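Local coordinates for AP endonuclease, family protein 2 (Mycobacterium smegmatis, PDB 5TNV) that binds a magnesium ion within a xylose isomerase-like TIM barrel and may act as an endonuclease, at residues R125-A130 / D181-N186; A135-T140 / S248-I253; L171-V176 / V207-D212; I188-E193 / D216-N221. One frame throughout, in Å; residues are numbered along the deposited sequence.

Contact 1 (R125-A130 / D181-N186)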
loop_
_atom_site.group_PDB
_atom_site.type_symbol
_atom_site.label_atom_id
_atom_site.label_comp_id
_atom_site.label_asym_id
_atom_site.label_seq_id
_atom_site.Cartn_x
_atom_site.Cartn_y
_atom_site.Cartn_z
ATOM N N ARG A 125 39.534 -3.332 -0.915
ATOM C CA ARG A 125 39.420 -4.157 -2.130
ATOM C C ARG A 125 38.248 -3.686 -2.996
ATOM O O ARG A 125 38.360 -3.622 -4.237
ATOM C CB ARG A 125 39.306 -5.610 -1.775
ATOM C CG ARG A 125 40.543 -6.276 -1.288
ATOM C CD ARG A 125 40.465 -7.781 -1.105
ATOM N NE ARG A 125 40.240 -8.403 -2.387
ATOM C CZ ARG A 125 41.145 -8.625 -3.338
ATOM N NH1 ARG A 125 42.402 -8.245 -3.081
ATOM N NH2 ARG A 125 40.776 -9.208 -4.487
ATOM N N LEU A 126 37.118 -3.393 -2.356
ATOM C CA LEU A 126 35.941 -2.910 -3.099
ATOM C C LEU A 126 36.196 -1.553 -3.749
ATOM O O LEU A 126 35.720 -1.303 -4.864
ATOM C CB LEU A 126 34.720 -2.898 -2.213
ATOM C CG LEU A 126 34.251 -4.260 -1.711
ATOM C CD1 LEU A 126 33.113 -4.100 -0.714
ATOM C CD2 LEU A 126 33.784 -5.149 -2.854
ATOM N N ILE A 127 36.967 -0.672 -3.108
ATOM C CA ILE A 127 37.357 0.594 -3.712
ATOM C C ILE A 127 38.206 0.367 -4.950
ATOM O O ILE A 127 38.059 1.125 -5.915
ATOM C CB ILE A 127 37.998 1.510 -2.664
ATOM C CG1 ILE A 127 36.979 1.960 -1.613
ATOM C CG2 ILE A 127 38.706 2.694 -3.323
ATOM C CD1 ILE A 127 37.558 2.655 -0.401
ATOM N N ASP A 128 39.083 -0.629 -4.964
ATOM C CA ASP A 128 39.791 -0.966 -6.187
ATOM C C ASP A 128 38.944 -1.614 -7.251
ATOM O O ASP A 128 39.134 -1.334 -8.424
ATOM C CB ASP A 128 41.022 -1.881 -5.863
ATOM C CG ASP A 128 42.161 -1.047 -5.320
ATOM O OD1 ASP A 128 42.331 0.159 -5.639
ATOM O OD2 ASP A 128 42.935 -1.623 -4.540
ATOM N N LEU A 129 37.954 -2.428 -6.869
ATOM C CA LEU A 129 37.079 -3.055 -7.838
ATOM C C LEU A 129 36.086 -2.099 -8.465
ATOM O O LEU A 129 35.720 -2.235 -9.663
ATOM C CB LEU A 129 36.305 -4.242 -7.193
ATOM C CG LEU A 129 37.184 -5.484 -6.971
ATOM C CD1 LEU A 129 36.574 -6.413 -5.940
ATOM C CD2 LEU A 129 37.390 -6.204 -8.290
ATOM N N ALA A 130 35.600 -1.143 -7.686
ATOM C CA ALA A 130 34.489 -0.287 -8.135
ATOM C C ALA A 130 34.730 0.371 -9.454
ATOM O O ALA A 130 33.869 0.335 -10.339
ATOM C CB ALA A 130 34.157 0.683 -7.017
ATOM N N ASP A 181 40.746 8.496 1.477
ATOM C CA ASP A 181 41.947 8.758 0.682
ATOM C C ASP A 181 42.021 7.842 -0.528
ATOM O O ASP A 181 42.344 8.269 -1.655
ATOM C CB ASP A 181 43.209 8.640 1.517
ATOM C CG ASP A 181 43.424 9.650 2.592
ATOM O OD1 ASP A 181 42.819 10.727 2.526
ATOM O OD2 ASP A 181 44.233 9.362 3.489
ATOM N N HIS A 182 41.737 6.563 -0.311
ATOM C CA HIS A 182 41.795 5.545 -1.384
ATOM C C HIS A 182 40.715 5.813 -2.426
ATOM O O HIS A 182 40.972 5.753 -3.628
ATOM C CB HIS A 182 41.787 4.161 -0.768
ATOM C CG HIS A 182 42.052 3.036 -1.706
ATOM N ND1 HIS A 182 41.975 1.741 -1.254
ATOM C CD2 HIS A 182 42.401 2.992 -3.012
ATOM C CE1 HIS A 182 42.272 0.957 -2.304
ATOM N NE2 HIS A 182 42.528 1.680 -3.353
ATOM N N ALA A 183 39.511 6.089 -1.926
ATOM C CA ALA A 183 38.410 6.439 -2.857
ATOM C C ALA A 183 38.786 7.607 -3.746
ATOM O O ALA A 183 38.603 7.578 -4.963
ATOM C CB ALA A 183 37.128 6.701 -2.036
ATOM N N ARG A 184 39.286 8.694 -3.113
ATOM C CA ARG A 184 39.662 9.878 -3.878
ATOM C C ARG A 184 40.660 9.566 -4.988
ATOM O O ARG A 184 40.514 9.957 -6.136
ATOM C CB ARG A 184 40.222 10.948 -2.957
ATOM C CG ARG A 184 40.406 12.293 -3.624
ATOM C CD ARG A 184 41.327 13.255 -2.972
ATOM N NE ARG A 184 40.963 13.809 -1.732
ATOM C CZ ARG A 184 41.586 13.644 -0.554
ATOM N NH1 ARG A 184 41.061 14.305 0.454
ATOM N NH2 ARG A 184 42.641 12.873 -0.319
ATOM N N THR A 185 41.687 8.804 -4.639
ATOM C CA THR A 185 42.706 8.406 -5.631
ATOM C C THR A 185 42.087 7.646 -6.796
ATOM O O THR A 185 42.542 7.775 -7.936
ATOM C CB THR A 185 43.760 7.561 -4.923
ATOM O OG1 THR A 185 44.357 8.413 -3.946
ATOM C CG2 THR A 185 44.806 7.008 -5.898
ATOM N N ASN A 186 41.064 6.852 -6.538
ATOM C CA ASN A 186 40.374 6.068 -7.539
ATOM C C ASN A 186 39.252 6.790 -8.255
ATOM O O ASN A 186 38.555 6.176 -9.062
ATOM C CB ASN A 186 39.880 4.750 -6.959
ATOM C CG ASN A 186 41.009 3.767 -6.739
ATOM O OD1 ASN A 186 42.196 4.086 -6.868
ATOM N ND2 ASN A 186 40.661 2.515 -6.474
HETATM O O HOH W 1 44.227 2.560 -5.865
#

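Contact 2 (A135-T140 / S248-I253)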
loop_
_atom_site.group_PDB
_atom_site.type_symbol
_atom_site.label_atom_id
_atom_site.label_comp_id
_atom_site.label_asym_id
_atom_site.label_seq_id
_atom_site.Cartn_x
_atom_site.Cartn_y
_atom_site.Cartn_z
ATOM N N ALA A 135 31.347 1.928 -11.169
ATOM C CA ALA A 135 30.680 2.351 -9.960
ATOM C C ALA A 135 31.368 3.588 -9.361
ATOM O O ALA A 135 32.594 3.751 -9.471
ATOM C CB ALA A 135 30.661 1.245 -8.918
ATOM N N THR A 136 30.580 4.448 -8.740
ATOM C CA THR A 136 31.101 5.730 -8.232
ATOM C C THR A 136 31.064 5.848 -6.717
ATOM O O THR A 136 31.551 6.839 -6.178
ATOM C CB THR A 136 30.378 6.941 -8.856
ATOM O OG1 THR A 136 28.994 6.868 -8.481
ATOM C CG2 THR A 136 30.490 6.916 -10.380
ATOM N N ILE A 137 30.513 4.834 -6.018
ATOM C CA ILE A 137 30.372 4.852 -4.579
ATOM C C ILE A 137 30.698 3.494 -4.006
ATOM O O ILE A 137 30.213 2.473 -4.524
ATOM C CB ILE A 137 28.925 5.230 -4.163
ATOM C CG1 ILE A 137 28.561 6.675 -4.485
ATOM C CG2 ILE A 137 28.648 4.856 -2.676
ATOM C CD1 ILE A 137 29.300 7.690 -3.576
ATOM N N VAL A 138 31.474 3.495 -2.924
ATOM C CA VAL A 138 31.507 2.378 -1.989
ATOM C C VAL A 138 30.883 2.909 -0.690
ATOM O O VAL A 138 31.288 3.990 -0.211
ATOM C CB VAL A 138 32.915 1.826 -1.771
ATOM C CG1 VAL A 138 32.984 0.820 -0.614
ATOM C CG2 VAL A 138 33.422 1.226 -3.082
ATOM N N ASN A 139 29.924 2.185 -0.142
ATOM C CA ASN A 139 29.176 2.583 1.036
ATOM C C ASN A 139 29.506 1.646 2.197
ATOM O O ASN A 139 29.527 0.428 2.049
ATOM C CB ASN A 139 27.676 2.520 0.696
ATOM C CG ASN A 139 26.731 2.656 1.849
ATOM O OD1 ASN A 139 26.286 3.763 2.166
ATOM N ND2 ASN A 139 26.418 1.549 2.502
ATOM N N THR A 140 29.736 2.263 3.368
ATOM C CA THR A 140 29.958 1.542 4.603
ATOM C C THR A 140 29.081 2.130 5.698
ATOM O O THR A 140 28.752 3.319 5.670
ATOM C CB THR A 140 31.465 1.586 4.950
ATOM O OG1 THR A 140 31.764 0.673 5.990
ATOM C CG2 THR A 140 31.930 2.965 5.372
ATOM N N SER A 248 25.241 14.777 1.603
ATOM C CA SER A 248 24.972 13.458 1.056
ATOM C C SER A 248 25.535 13.249 -0.347
ATOM O O SER A 248 25.339 14.075 -1.242
ATOM C CB SER A 248 23.460 13.214 1.087
ATOM O OG SER A 248 22.969 13.167 2.403
ATOM N N ASN A 249 26.138 12.079 -0.532
ATOM C CA ASN A 249 26.747 11.724 -1.844
ATOM C C ASN A 249 26.182 10.426 -2.425
ATOM O O ASN A 249 26.656 9.993 -3.473
ATOM C CB ASN A 249 28.264 11.704 -1.772
ATOM C CG ASN A 249 28.777 10.595 -0.860
ATOM O OD1 ASN A 249 28.047 9.984 -0.091
ATOM N ND2 ASN A 249 30.084 10.380 -0.878
ATOM N N PHE A 250 25.216 9.809 -1.777
ATOM C CA PHE A 250 24.660 8.501 -2.148
ATOM C C PHE A 250 23.361 8.367 -1.367
ATOM O O PHE A 250 23.216 9.014 -0.341
ATOM C CB PHE A 250 25.656 7.413 -1.740
ATOM C CG PHE A 250 25.226 5.988 -2.032
ATOM C CD1 PHE A 250 24.789 5.609 -3.290
ATOM C CD2 PHE A 250 25.305 5.009 -1.036
ATOM C CE1 PHE A 250 24.434 4.321 -3.577
ATOM C CE2 PHE A 250 24.951 3.697 -1.325
ATOM C CZ PHE A 250 24.546 3.337 -2.588
ATOM N N TRP A 251 22.451 7.505 -1.813
ATOM C CA TRP A 251 21.140 7.482 -1.149
ATOM C C TRP A 251 20.482 6.092 -1.281
ATOM O O TRP A 251 19.941 5.763 -2.313
ATOM C CB TRP A 251 20.271 8.578 -1.753
ATOM C CG TRP A 251 19.076 8.987 -0.925
ATOM C CD1 TRP A 251 18.553 8.464 0.236
ATOM C CD2 TRP A 251 18.241 10.118 -1.261
ATOM N NE1 TRP A 251 17.451 9.195 0.616
ATOM C CE2 TRP A 251 17.242 10.209 -0.272
ATOM C CE3 TRP A 251 18.284 11.017 -2.300
ATOM C CZ2 TRP A 251 16.281 11.215 -0.328
ATOM C CZ3 TRP A 251 17.322 12.031 -2.372
ATOM C CH2 TRP A 251 16.330 12.107 -1.383
ATOM N N HIS A 252 20.502 5.348 -0.177
ATOM C CA HIS A 252 19.601 4.213 0.042
ATOM C C HIS A 252 18.222 4.822 0.345
ATOM O O HIS A 252 18.090 5.557 1.329
ATOM C CB HIS A 252 20.026 3.359 1.220
ATOM C CG HIS A 252 21.179 2.453 1.036
ATOM N ND1 HIS A 252 21.490 1.521 1.999
ATOM C CD2 HIS A 252 22.084 2.377 0.015
ATOM C CE1 HIS A 252 22.553 0.892 1.524
ATOM N NE2 HIS A 252 22.946 1.344 0.352
ATOM N N ILE A 253 17.258 4.512 -0.486
ATOM C CA ILE A 253 15.982 5.261 -0.462
ATOM C C ILE A 253 14.833 4.258 -0.320
ATOM O O ILE A 253 14.555 3.488 -1.235
ATOM C CB ILE A 253 15.896 6.176 -1.698
ATOM C CG1 ILE A 253 14.631 7.047 -1.645
ATOM C CG2 ILE A 253 16.026 5.452 -3.020
ATOM C CD1 ILE A 253 14.630 8.204 -2.633
#

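Contact 3 (L171-V176 / V207-D212)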
loop_
_atom_site.group_PDB
_atom_site.type_symbol
_atom_site.label_atom_id
_atom_site.label_comp_id
_atom_site.label_asym_id
_atom_site.label_seq_id
_atom_site.Cartn_x
_atom_site.Cartn_y
_atom_site.Cartn_z
ATOM N N LEU A 171 38.696 5.780 16.287
ATOM C CA LEU A 171 39.188 4.755 15.358
ATOM C C LEU A 171 38.341 4.706 14.086
ATOM O O LEU A 171 38.814 4.565 12.952
ATOM C CB LEU A 171 39.228 3.397 16.051
ATOM C CG LEU A 171 39.848 2.279 15.208
ATOM C CD1 LEU A 171 41.260 2.594 14.835
ATOM C CD2 LEU A 171 39.733 0.972 15.962
ATOM N N ALA A 172 37.022 4.816 14.267
ATOM C CA ALA A 172 36.097 4.877 13.149
ATOM C C ALA A 172 36.417 6.036 12.229
ATOM O O ALA A 172 36.477 5.849 11.016
ATOM C CB ALA A 172 34.651 4.953 13.615
ATOM N N ILE A 173 36.644 7.210 12.780
ATOM C CA ILE A 173 36.966 8.395 11.968
ATOM C C ILE A 173 38.261 8.165 11.204
ATOM O O ILE A 173 38.394 8.471 10.004
ATOM C CB ILE A 173 36.989 9.678 12.831
ATOM C CG1 ILE A 173 35.529 10.019 13.301
ATOM C CG2 ILE A 173 37.649 10.789 12.096
ATOM C CD1 ILE A 173 35.494 11.105 14.364
ATOM N N GLU A 174 39.276 7.617 11.894
ATOM C CA GLU A 174 40.586 7.343 11.277
ATOM C C GLU A 174 40.418 6.409 10.106
ATOM O O GLU A 174 40.995 6.644 9.035
ATOM C CB GLU A 174 41.545 6.727 12.315
ATOM C CG GLU A 174 42.936 6.304 11.913
ATOM C CD GLU A 174 43.654 5.597 13.070
ATOM O OE1 GLU A 174 43.557 6.007 14.248
ATOM O OE2 GLU A 174 44.343 4.583 12.835
ATOM N N ARG A 175 39.651 5.340 10.308
ATOM C CA ARG A 175 39.484 4.338 9.234
ATOM C C ARG A 175 38.631 4.856 8.081
ATOM O O ARG A 175 38.889 4.567 6.914
ATOM C CB ARG A 175 38.981 3.032 9.809
ATOM C CG ARG A 175 40.071 2.354 10.639
ATOM C CD ARG A 175 39.594 1.038 11.247
ATOM N NE ARG A 175 40.701 0.396 11.932
ATOM C CZ ARG A 175 40.636 -0.704 12.667
ATOM N NH1 ARG A 175 39.510 -1.374 12.818
ATOM N NH2 ARG A 175 41.705 -1.215 13.298
ATOM N N VAL A 176 37.621 5.666 8.370
ATOM C CA VAL A 176 36.855 6.358 7.325
ATOM C C VAL A 176 37.768 7.222 6.484
ATOM O O VAL A 176 37.668 7.203 5.259
ATOM C CB VAL A 176 35.680 7.161 7.952
ATOM C CG1 VAL A 176 35.133 8.127 6.933
ATOM C CG2 VAL A 176 34.596 6.168 8.414
ATOM N N VAL A 207 25.677 14.671 10.999
ATOM C CA VAL A 207 26.327 15.901 10.571
ATOM C C VAL A 207 27.628 16.163 11.308
ATOM O O VAL A 207 28.670 16.515 10.726
ATOM C CB VAL A 207 25.347 17.125 10.689
ATOM C CG1 VAL A 207 26.052 18.450 10.397
ATOM C CG2 VAL A 207 24.153 16.990 9.736
ATOM N N ALA A 208 27.625 15.954 12.616
ATOM C CA ALA A 208 28.828 16.187 13.408
ATOM C C ALA A 208 29.927 15.200 12.986
ATOM O O ALA A 208 31.119 15.559 12.948
ATOM C CB ALA A 208 28.571 16.094 14.876
ATOM N N PHE A 209 29.516 13.971 12.661
ATOM C CA PHE A 209 30.492 12.944 12.271
ATOM C C PHE A 209 31.121 13.310 10.933
ATOM O O PHE A 209 32.361 13.261 10.779
ATOM C CB PHE A 209 29.849 11.584 12.240
ATOM C CG PHE A 209 30.811 10.414 12.112
ATOM C CD1 PHE A 209 31.256 9.925 10.894
ATOM C CD2 PHE A 209 31.262 9.776 13.269
ATOM C CE1 PHE A 209 32.128 8.858 10.837
ATOM C CE2 PHE A 209 32.132 8.689 13.214
ATOM C CZ PHE A 209 32.560 8.248 11.991
ATOM N N ILE A 210 30.316 13.687 9.939
ATOM C CA ILE A 210 30.880 13.994 8.628
ATOM C C ILE A 210 31.754 15.250 8.714
ATOM O O ILE A 210 32.797 15.353 8.073
ATOM C CB ILE A 210 29.801 14.067 7.529
ATOM C CG1 ILE A 210 30.434 13.973 6.143
ATOM C CG2 ILE A 210 28.942 15.287 7.646
ATOM C CD1 ILE A 210 31.044 12.625 5.841
ATOM N N LYS A 211 31.382 16.199 9.571
ATOM C CA LYS A 211 32.234 17.373 9.777
ATOM C C LYS A 211 33.551 16.994 10.436
ATOM O O LYS A 211 34.625 17.463 10.049
ATOM C CB LYS A 211 31.466 18.400 10.668
ATOM C CG LYS A 211 30.356 19.130 9.853
ATOM C CD LYS A 211 29.753 20.308 10.580
ATOM C CE LYS A 211 28.652 20.951 9.751
ATOM N NZ LYS A 211 29.067 22.071 8.848
ATOM N N ASP A 212 33.518 16.113 11.420
ATOM C CA ASP A 212 34.738 15.658 12.070
ATOM C C ASP A 212 35.630 14.877 11.107
ATOM O O ASP A 212 36.862 15.024 11.171
ATOM C CB ASP A 212 34.435 14.804 13.307
ATOM C CG ASP A 212 33.954 15.607 14.472
ATOM O OD1 ASP A 212 34.191 16.831 14.570
ATOM O OD2 ASP A 212 33.375 14.997 15.407
#

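Contact 4 (I188-E193 / D216-N221)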
loop_
_atom_site.group_PDB
_atom_site.type_symbol
_atom_site.label_atom_id
_atom_site.label_comp_id
_atom_site.label_asym_id
_atom_site.label_seq_id
_atom_site.Cartn_x
_atom_site.Cartn_y
_atom_site.Cartn_z
ATOM N N ILE A 188 36.483 8.045 -7.035
ATOM C CA ILE A 188 35.159 7.732 -6.533
ATOM C C ILE A 188 35.021 8.324 -5.145
ATOM O O ILE A 188 35.893 9.053 -4.663
ATOM C CB ILE A 188 34.915 6.202 -6.572
ATOM C CG1 ILE A 188 35.760 5.416 -5.592
ATOM C CG2 ILE A 188 35.044 5.666 -7.974
ATOM C CD1 ILE A 188 35.222 4.032 -5.276
ATOM N N GLN A 189 33.909 8.031 -4.461
ATOM C CA GLN A 189 33.728 8.483 -3.088
ATOM C C GLN A 189 33.264 7.351 -2.191
ATOM O O GLN A 189 32.678 6.347 -2.666
ATOM C CB GLN A 189 32.757 9.653 -2.992
ATOM C CG GLN A 189 33.217 10.884 -3.734
ATOM C CD GLN A 189 32.311 12.090 -3.497
ATOM O OE1 GLN A 189 31.583 12.175 -2.543
ATOM N NE2 GLN A 189 32.420 13.049 -4.381
ATOM N N LEU A 190 33.518 7.533 -0.893
ATOM C CA LEU A 190 32.971 6.715 0.185
ATOM C C LEU A 190 31.685 7.355 0.714
ATOM O O LEU A 190 31.663 8.588 0.861
ATOM C CB LEU A 190 33.997 6.609 1.302
ATOM C CG LEU A 190 33.662 5.607 2.425
ATOM C CD1 LEU A 190 33.885 4.197 1.923
ATOM C CD2 LEU A 190 34.504 5.935 3.634
ATOM N N SER A 191 30.691 6.554 1.013
ATOM C CA SER A 191 29.483 7.036 1.658
ATOM C C SER A 191 29.293 6.293 2.988
ATOM O O SER A 191 29.647 5.125 3.103
ATOM C CB SER A 191 28.258 6.871 0.774
ATOM O OG SER A 191 27.186 7.672 1.249
ATOM N N LEU A 192 28.727 7.019 3.957
ATOM C CA LEU A 192 28.471 6.534 5.298
ATOM C C LEU A 192 26.983 6.422 5.562
ATOM O O LEU A 192 26.254 7.406 5.566
ATOM C CB LEU A 192 29.067 7.487 6.348
ATOM C CG LEU A 192 30.533 7.904 6.134
ATOM C CD1 LEU A 192 30.936 8.881 7.225
ATOM C CD2 LEU A 192 31.441 6.671 6.102
ATOM N N GLU A 193 26.525 5.174 5.738
ATOM C CA GLU A 193 25.097 4.876 5.837
ATOM C C GLU A 193 24.552 5.152 7.231
ATOM O O GLU A 193 24.902 4.467 8.211
ATOM C CB GLU A 193 24.867 3.408 5.430
ATOM C CG GLU A 193 23.424 3.006 5.433
ATOM C CD GLU A 193 23.231 1.564 4.952
ATOM O OE1 GLU A 193 24.171 0.976 4.392
ATOM O OE2 GLU A 193 22.083 1.039 5.116
ATOM N N ASP A 216 36.958 15.394 1.644
ATOM C CA ASP A 216 36.183 15.731 0.462
ATOM C C ASP A 216 35.827 14.549 -0.434
ATOM O O ASP A 216 35.126 14.765 -1.442
ATOM C CB ASP A 216 36.859 16.815 -0.364
ATOM C CG ASP A 216 38.148 16.452 -1.018
ATOM O OD1 ASP A 216 38.596 15.295 -0.967
ATOM O OD2 ASP A 216 38.747 17.399 -1.589
ATOM N N ALA A 217 36.223 13.357 -0.090
ATOM C CA ALA A 217 35.751 12.149 -0.804
ATOM C C ALA A 217 34.913 11.258 0.092
ATOM O O ALA A 217 34.712 10.090 -0.259
ATOM C CB ALA A 217 36.902 11.396 -1.448
ATOM N N VAL A 218 34.391 11.797 1.185
ATOM C CA VAL A 218 33.458 11.064 2.049
ATOM C C VAL A 218 32.181 11.881 2.173
ATOM O O VAL A 218 32.225 13.122 2.250
ATOM C CB VAL A 218 34.072 10.793 3.430
ATOM C CG1 VAL A 218 33.104 9.939 4.260
ATOM C CG2 VAL A 218 35.431 10.081 3.315
ATOM N N GLY A 219 31.042 11.224 2.173
ATOM C CA GLY A 219 29.747 11.902 2.356
ATOM C C GLY A 219 28.800 10.951 3.078
ATOM O O GLY A 219 29.131 9.802 3.362
ATOM N N LEU A 220 27.631 11.499 3.395
ATOM C CA LEU A 220 26.573 10.717 4.036
ATOM C C LEU A 220 25.709 9.994 3.005
ATOM O O LEU A 220 25.503 10.458 1.884
ATOM C CB LEU A 220 25.674 11.609 4.907
ATOM C CG LEU A 220 26.328 12.275 6.092
ATOM C CD1 LEU A 220 25.293 13.176 6.784
ATOM C CD2 LEU A 220 26.884 11.228 7.050
ATOM N N ASN A 221 25.110 8.905 3.482
ATOM C CA ASN A 221 24.034 8.180 2.805
ATOM C C ASN A 221 22.835 8.287 3.757
ATOM O O ASN A 221 22.787 7.568 4.777
ATOM C CB ASN A 221 24.440 6.740 2.543
ATOM C CG ASN A 221 23.273 5.859 2.183
ATOM O OD1 ASN A 221 22.156 6.328 1.937
ATOM N ND2 ASN A 221 23.523 4.553 2.142
HETATM O O HOH W 2 31.068 14.126 -0.504
#

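Contact 1 (R125-A130 / D181-N186)
Ile127 lays its CG2 methyl over the imidazole of His182, 3.7 Å from the ring centroid and only 11° off the ring normal, a CH-pi contact with the methyl above the middle of the ring. The same methyl approaches the backbone of the partner helix, with Ile127 CG2 3.8 Å from Ala183 N, and the other branch of the isoleucine brings CD1 to 4.4 Å from Ala183 CB. This is the tighter half of the contact, with Ile127 and Ala183 both buried. His182 can reach across because its CG is anti to the backbone N (chi1 -171°), which extends the ring from its own helix toward the other.

The other half is polar and looser toward solvent, with Asp128 exposed and Asn186 partly so. Asp128 OD1 accepts from two donors: His182 NE2 at 2.8 Å, coming from above the carboxylate plane, and Asn186 ND2 at 3.0 Å, on the anti side. Asn186 ND2 also donates to Ile127 O at 3.0 Å. Both acceptors lie close to the amide plane, so the two N-H groups are each used and the rotation of the amide is fixed. A water donates to both Asp128 OD1 and Asn186 OD1, bridging the two side chains. The other ring nitrogen of His182, ND1, is hydrogen-bonded to His124 ND1.

Asn186 follows the last helical residue, so these bonds tie the C-terminal end of helix 169-185 to helix 116-133. The short axes run nearly parallel, 11° apart, as neighbouring helices on the outside of a TIM barrel do, and Ile127 packs inward on Val138 of strand 137-141.

Contact 2 (A135-T140 / S248-I253)
Ile137 holds CG1 anti to the carbonyl carbon (chi1 -68°), which leaves CG2 anti to the backbone N and directed at Phe250; the phenylalanine answers with its own CG anti to the backbone N (chi1 179°), extending the ring toward strand 137-141. The result is a CH-pi contact. Ile137 CG2 lies 3.8 Å from the centroid of the Phe250 ring and 17° off its normal, over one face but displaced toward the rim, where Phe250 CG is 3.7 Å from Ile137 CG2. The far end of the isoleucine, CD1, touches the backbone at 3.5 Å from Asn249 O.

Asn139 meets the same ring at its edge. Its OD1 is close to the ring plane, 3.6 Å from Phe250 CD2, an approach that probably suits the slightly positive ring hydrogens. This oxygen has a stronger partner in Asn221 ND2, and Asn139 ND2 donates to Glu193 OE1, so the amide is fixed by bonds outside the pair. Asn139 ND2 also comes within 4.0 Å of His252 CE1, obliquely and without a hydrogen bond. His252 binds magnesium through ND1, while its NE2 is hydrogen-bonded to Ser104 OG; Asn139 therefore sits beside two metal ligands, His252 and Glu193.

No hydrogen bond joins the two segments, and even the nearest CA atoms, those of Ile137 and Phe250, are 7.2 Å apart. Strands 137-141 and 251-261 are not sheet neighbours; side chains of the first meet His252 and the preceding loop residues Asn249 and Phe250 across the barrel interior. Strands 99-104 and 189-193 flank strand 137-141, Pro296 touches both Ile137 and Phe250, and helix 281-290 packs against Trp251.

Contact 3 (L171-V176 / V207-D212)
Phe209 reaches helix 169-185 with the far end of its ring, and three side chains receive it. Ile173 makes the shortest approach, its CG1 lying 3.6 Å from Phe209 CE2, obliquely to the ring. Ala172 CB, 4.2 Å from Phe209 CZ, and Val176 CG2, 4.4 Å from Phe209 CE1, both stand at the ring edge near its plane. Beyond the ring, Ile173 CD1 touches the base of an aspartate, 4.0 Å from Asp212 CB.

What sends the ring there is a first torsion that places Phe209 CG anti to the backbone N (chi1 -169°), extending it across a gap in which the axes of the two segments come no closer than 10.7 Å. The short axes cross at -56°, so contact concentrates at Phe209 and Asp212, one turn apart.

In the next shell, Tyr199 packs on both Ala172 and Phe209, and Ile200 also touches the ring. Leu192 of strand 189-193 meets both Phe209 and Val176 from the barrel side. The carboxylate of Asp212 turns to a partner outside the segment, forming a salt bridge through OD2 with Arg169 NH2, while Asp212 O accepts from Arg177 NH2.

Across the two segments there is no hydrogen bond, and 220 Å² is buried largely by hydrocarbon. This is consistent with a fit set mainly by apolar packing, while the salt bridge from Arg169 and the hydrogen bond from Arg177 tie the same two helices together alongside it.

Contact 4 (I188-E193 / D216-N221)
Leu190 O accepts two hydrogen bonds, from Gly219 N at 3.0 Å across the strand pair and from the side-chain ND2 of Asn249; Val218 CA adds a CA-H...O contact. The ladder continues in both directions, with Leu190 N to Ala217 O at 2.9 Å and Leu192 N to Gly219 O at 2.9 Å. Its last rung is the shortest, Asn221 N to Leu192 O at 2.8 Å, where the donor stands 47° out of the carbonyl plane.

The residues alternate between two faces. On one, Leu192 CG packs 3.8 Å from Val218 CG1, and Val176 of helix 169-185 and Ile210 of helix 203-213 press on both residues. On the other, Glu193 and Asn221 lie side by side, pointing the same way, with Glu193 CG 3.6 Å from Asn221 ND2. Asn139 hydrogen-bonds both Asn221 ND2 and Glu193 OE1. Asn221 OD1 accepts from His252 N, and Glu193 OE2 binds magnesium.

The parallel register from Leu190-Val218 to Glu193-Asn221 marks adjacent strands of a beta-alpha-beta unit joined through helix 203-213. Glu193 closes its strand beside Asp223 and His252, placing the metal at the C-terminal end of the strands, the usual position of a TIM-barrel site.

Contacts 2 and 4 are buried near the barrel interior, their centres about 7 Å apart, and each supplies one magnesium ligand; contacts 1 and 3 lie in the outer helical layer, about 17 and 18 Å from the centre of the chain. Helix 169-185 serves both of these, near its C-terminal end in contact 1 and near its start in contact 3. Contact 1 is partly solvent-exposed and relies on side-chain hydrogen bonds, whereas contact 3 is buried and apolar. Contact 4 is built on backbone bonds between neighbouring strands; contact 2 brings strand 137-141 to the start of non-adjacent strand 251-261 mainly through side chains, without hydrogen bonds. Salt bridge Arg184-Asp216 links contact 1 to contact 4.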